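Long-range contact in glucokinase (Streptomyces griseus, PDB 3VGL), which probably catalyses the ATP-dependent phosphorylation of D-glucose to glucose 6-phosphate: residues Asp252-Gly266 with Arg287-Gly299. Sequence-based numbering, arbitrary orientation.
Sequences DPSAFIVGGGVSDEG and RPHAQVLAAQLGG. With ANP (phosphoaminophosphonic acid-adenylate ester), chain E.
F256 and V258 pair with V292 and A294 in a parallel two-strand contact at the edge of a mixed sheet, within a beta-alpha-beta unit of the actin-like ATPase fold. Five backbone hydrogen bonds run from Q291 N to S254 O at one end to A295 N to V258 O at the other; V258 N donates to L293 O at 2.8 Å. With CG anti to its carbonyl carbon (chi1 -67°), the F256 ring brings CD2 to 3.8 Å from A290 CB, while P253 CG sits over one face, toward the rim. On the opposite side of the sheet, I257 CG2 rests 3.6 Å from A295 CA.

Beyond the strands, D264 OD1 accepts a hydrogen bond from G299 N at 2.9 Å, which meets it from above the carboxylate plane. S263 OG bonds G260 O at 2.7 Å and lies 3.4 Å from G298 CA; an alanine here would probably leave G260 O with one donor fewer and the 3-10 segment 261-265 less firmly held against G298. This segment carries G261, whose N binds ANP O2A, and E265, whose OE2 accepts a hydrogen bond from the adenine N6.

Helix 267-280 packs on V292 and A294, helix 227-251 on F256, and strand 125-130 flanks 255-259 across from 291-294.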
# COMPACT_ATOMS: atom_id res chain seq x y z
N ASP A 252 17.47 1.54 -17.38
CA ASP A 252 18.89 1.11 -17.23
C ASP A 252 19.93 2.12 -17.79
O ASP A 252 20.73 1.76 -18.67
CB ASP A 252 19.09 -0.28 -17.87
CG ASP A 252 20.47 -0.88 -17.60
OD1 ASP A 252 20.99 -0.71 -16.48
OD2 ASP A 252 21.01 -1.55 -18.51
N PRO A 253 19.93 3.38 -17.29
CA PRO A 253 20.88 4.39 -17.81
C PRO A 253 22.26 4.21 -17.18
O PRO A 253 22.41 3.45 -16.22
CB PRO A 253 20.26 5.69 -17.33
CG PRO A 253 19.72 5.31 -15.97
CD PRO A 253 19.11 3.92 -16.18
N SER A 254 23.27 4.91 -17.70
CA SER A 254 24.57 4.90 -17.06
C SER A 254 24.58 5.79 -15.81
O SER A 254 25.35 5.56 -14.88
CB SER A 254 25.65 5.35 -18.04
OG SER A 254 25.33 6.62 -18.58
N ALA A 255 23.72 6.81 -15.81
CA ALA A 255 23.64 7.72 -14.68
C ALA A 255 22.24 8.27 -14.47
O ALA A 255 21.49 8.52 -15.43
CB ALA A 255 24.62 8.89 -14.88
N PHE A 256 21.93 8.46 -13.19
CA PHE A 256 20.82 9.30 -12.72
C PHE A 256 21.37 10.62 -12.25
O PHE A 256 22.41 10.67 -11.58
CB PHE A 256 20.08 8.63 -11.57
CG PHE A 256 19.36 7.39 -11.99
CD1 PHE A 256 18.21 7.50 -12.75
CD2 PHE A 256 19.88 6.12 -11.71
CE1 PHE A 256 17.54 6.36 -13.21
CE2 PHE A 256 19.19 4.95 -12.15
CZ PHE A 256 18.03 5.09 -12.90
N ILE A 257 20.68 11.69 -12.63
CA ILE A 257 21.10 13.06 -12.26
C ILE A 257 19.94 13.68 -11.51
O ILE A 257 18.82 13.75 -12.04
CB ILE A 257 21.49 13.89 -13.49
CG1 ILE A 257 22.57 13.16 -14.29
CG2 ILE A 257 21.96 15.28 -13.05
CD1 ILE A 257 22.85 13.77 -15.66
N VAL A 258 20.20 14.10 -10.28
CA VAL A 258 19.16 14.66 -9.41
C VAL A 258 19.30 16.17 -9.38
O VAL A 258 20.35 16.69 -8.97
CB VAL A 258 19.29 14.09 -7.97
CG1 VAL A 258 18.16 14.64 -7.10
CG2 VAL A 258 19.18 12.56 -8.00
N GLY A 259 18.25 16.85 -9.85
CA GLY A 259 18.23 18.32 -9.91
C GLY A 259 17.10 18.86 -9.05
O GLY A 259 16.66 18.21 -8.08
N GLY A 260 16.64 20.05 -9.39
CA GLY A 260 15.69 20.77 -8.55
C GLY A 260 16.40 21.64 -7.54
O GLY A 260 17.61 21.50 -7.35
N GLY A 261 15.67 22.55 -6.90
CA GLY A 261 16.28 23.40 -5.87
C GLY A 261 17.05 22.66 -4.80
O GLY A 261 18.12 23.11 -4.42
N VAL A 262 16.54 21.54 -4.31
CA VAL A 262 17.29 20.91 -3.21
C VAL A 262 18.61 20.29 -3.66
O VAL A 262 19.50 20.09 -2.84
CB VAL A 262 16.45 19.93 -2.40
CG1 VAL A 262 16.05 18.77 -3.26
CG2 VAL A 262 17.18 19.49 -1.12
N SER A 263 18.76 20.05 -4.96
CA SER A 263 20.05 19.51 -5.47
C SER A 263 21.18 20.51 -5.25
O SER A 263 22.34 20.13 -5.30
CB SER A 263 19.99 19.11 -6.95
OG SER A 263 19.97 20.23 -7.82
N ASP A 264 20.84 21.78 -4.99
CA ASP A 264 21.85 22.77 -4.61
C ASP A 264 22.64 22.34 -3.38
O ASP A 264 23.77 22.84 -3.14
CB ASP A 264 21.18 24.11 -4.32
CG ASP A 264 20.68 24.80 -5.58
OD1 ASP A 264 21.24 24.55 -6.67
OD2 ASP A 264 19.75 25.62 -5.47
N GLU A 265 22.07 21.42 -2.61
CA GLU A 265 22.72 20.97 -1.38
C GLU A 265 23.77 19.87 -1.58
O GLU A 265 24.47 19.52 -0.63
CB GLU A 265 21.70 20.54 -0.32
CG GLU A 265 20.65 21.60 -0.01
CD GLU A 265 21.19 22.88 0.61
OE1 GLU A 265 22.33 22.89 1.15
OE2 GLU A 265 20.47 23.90 0.58
N GLY A 266 23.86 19.33 -2.80
CA GLY A 266 24.91 18.35 -3.13
C GLY A 266 24.80 17.08 -2.30
O GLY A 266 23.70 16.53 -2.15
N ARG A 287 23.84 -7.65 -11.09
CA ARG A 287 23.68 -6.62 -12.12
C ARG A 287 24.36 -5.29 -11.77
O ARG A 287 24.50 -4.94 -10.60
CB ARG A 287 22.18 -6.42 -12.48
CG ARG A 287 21.23 -6.03 -11.34
CD ARG A 287 21.22 -4.53 -10.96
NE ARG A 287 20.86 -3.62 -12.03
CZ ARG A 287 19.62 -3.35 -12.43
NH1 ARG A 287 18.58 -3.95 -11.82
NH2 ARG A 287 19.44 -2.48 -13.45
N PRO A 288 24.78 -4.53 -12.80
CA PRO A 288 25.52 -3.32 -12.53
C PRO A 288 24.64 -2.15 -12.04
O PRO A 288 23.43 -2.13 -12.26
CB PRO A 288 26.14 -2.96 -13.90
CG PRO A 288 25.91 -4.14 -14.78
CD PRO A 288 24.67 -4.79 -14.25
N HIS A 289 25.28 -1.20 -11.38
CA HIS A 289 24.55 -0.04 -10.87
C HIS A 289 24.92 1.25 -11.60
O HIS A 289 26.09 1.53 -11.87
CB HIS A 289 24.76 0.12 -9.37
CG HIS A 289 26.19 0.19 -8.96
ND1 HIS A 289 26.90 -0.94 -8.59
CD2 HIS A 289 27.06 1.22 -8.90
CE1 HIS A 289 28.15 -0.59 -8.30
NE2 HIS A 289 28.27 0.72 -8.48
N ALA A 290 23.91 2.06 -11.88
CA ALA A 290 24.13 3.40 -12.42
C ALA A 290 24.78 4.30 -11.39
O ALA A 290 24.69 4.03 -10.19
CB ALA A 290 22.79 4.00 -12.81
N GLN A 291 25.43 5.35 -11.87
CA GLN A 291 25.85 6.44 -11.00
C GLN A 291 24.61 7.23 -10.59
O GLN A 291 23.61 7.27 -11.33
CB GLN A 291 26.81 7.38 -11.72
CG GLN A 291 28.11 6.67 -12.11
CD GLN A 291 28.99 7.57 -12.93
OE1 GLN A 291 29.44 8.60 -12.45
NE2 GLN A 291 29.25 7.19 -14.17
N VAL A 292 24.70 7.84 -9.42
CA VAL A 292 23.67 8.76 -8.94
C VAL A 292 24.40 10.06 -8.62
O VAL A 292 25.23 10.11 -7.71
CB VAL A 292 22.93 8.24 -7.68
CG1 VAL A 292 21.86 9.25 -7.25
CG2 VAL A 292 22.25 6.90 -7.97
N LEU A 293 24.08 11.10 -9.39
CA LEU A 293 24.86 12.34 -9.37
C LEU A 293 24.00 13.56 -9.12
O LEU A 293 22.87 13.63 -9.59
CB LEU A 293 25.58 12.54 -10.71
CG LEU A 293 26.47 11.38 -11.17
CD1 LEU A 293 26.94 11.61 -12.60
CD2 LEU A 293 27.65 11.21 -10.22
N ALA A 294 24.55 14.53 -8.39
CA ALA A 294 23.89 15.83 -8.30
C ALA A 294 24.00 16.54 -9.64
O ALA A 294 25.03 16.45 -10.32
CB ALA A 294 24.56 16.68 -7.23
N ALA A 295 22.94 17.25 -10.02
CA ALA A 295 23.01 18.19 -11.13
C ALA A 295 24.16 19.16 -10.87
O ALA A 295 24.21 19.82 -9.83
CB ALA A 295 21.68 18.96 -11.26
N GLN A 296 25.11 19.19 -11.79
CA GLN A 296 26.25 20.11 -11.66
C GLN A 296 25.82 21.57 -11.66
O GLN A 296 26.47 22.42 -11.01
CB GLN A 296 27.24 19.84 -12.78
CG GLN A 296 28.11 18.63 -12.51
CD GLN A 296 29.20 18.47 -13.55
OE1 GLN A 296 29.53 19.41 -14.27
NE2 GLN A 296 29.74 17.27 -13.66
N LEU A 297 24.75 21.87 -12.38
CA LEU A 297 24.19 23.21 -12.45
C LEU A 297 23.18 23.47 -11.32
O LEU A 297 22.64 24.58 -11.20
CB LEU A 297 23.53 23.45 -13.81
CG LEU A 297 24.43 23.24 -15.04
CD1 LEU A 297 23.57 23.07 -16.31
CD2 LEU A 297 25.45 24.36 -15.19
N GLY A 298 22.92 22.44 -10.51
CA GLY A 298 21.97 22.54 -9.41
C GLY A 298 20.62 22.96 -9.95
O GLY A 298 20.22 22.54 -11.03
N GLY A 299 19.95 23.83 -9.20
CA GLY A 299 18.62 24.32 -9.56
C GLY A 299 18.58 25.14 -10.84
O GLY A 299 17.49 25.40 -11.37
PB ANP E . 10.32 25.30 -8.28
O1B ANP E . 9.60 23.96 -8.06
O2B ANP E . 9.44 26.52 -8.26
N3B ANP E . 11.14 25.26 -9.79
PA ANP E . 12.41 24.57 -6.37
O1A ANP E . 13.35 25.46 -5.55
O2A ANP E . 12.97 23.60 -7.37
O3A ANP E . 11.33 25.55 -7.06
O5' ANP E . 11.46 23.72 -5.38
C5' ANP E . 10.74 24.34 -4.31
C4' ANP E . 10.51 23.33 -3.21
O4' ANP E . 11.75 22.72 -2.84
C3' ANP E . 9.97 24.01 -1.98
O3' ANP E . 9.22 23.03 -1.25
C2' ANP E . 11.24 24.34 -1.24
O2' ANP E . 11.03 24.48 0.15
C1' ANP E . 12.16 23.16 -1.55
N9 ANP E . 13.56 23.59 -1.69
C8 ANP E . 14.09 24.39 -2.64
N7 ANP E . 15.43 24.55 -2.44
C5 ANP E . 15.74 23.82 -1.36
C6 ANP E . 16.97 23.53 -0.56
N6 ANP E . 18.17 24.05 -0.91
N1 ANP E . 16.84 22.69 0.49
C2 ANP E . 15.67 22.14 0.88
N3 ANP E . 14.51 22.38 0.21
C4 ANP E . 14.52 23.18 -0.87
O HOH W 1 21.80 -2.15 -14.56
O HOH W 2 27.85 4.77 -15.28
O HOH W 3 17.89 21.07 -11.67
O HOH W 4 24.39 20.54 -7.18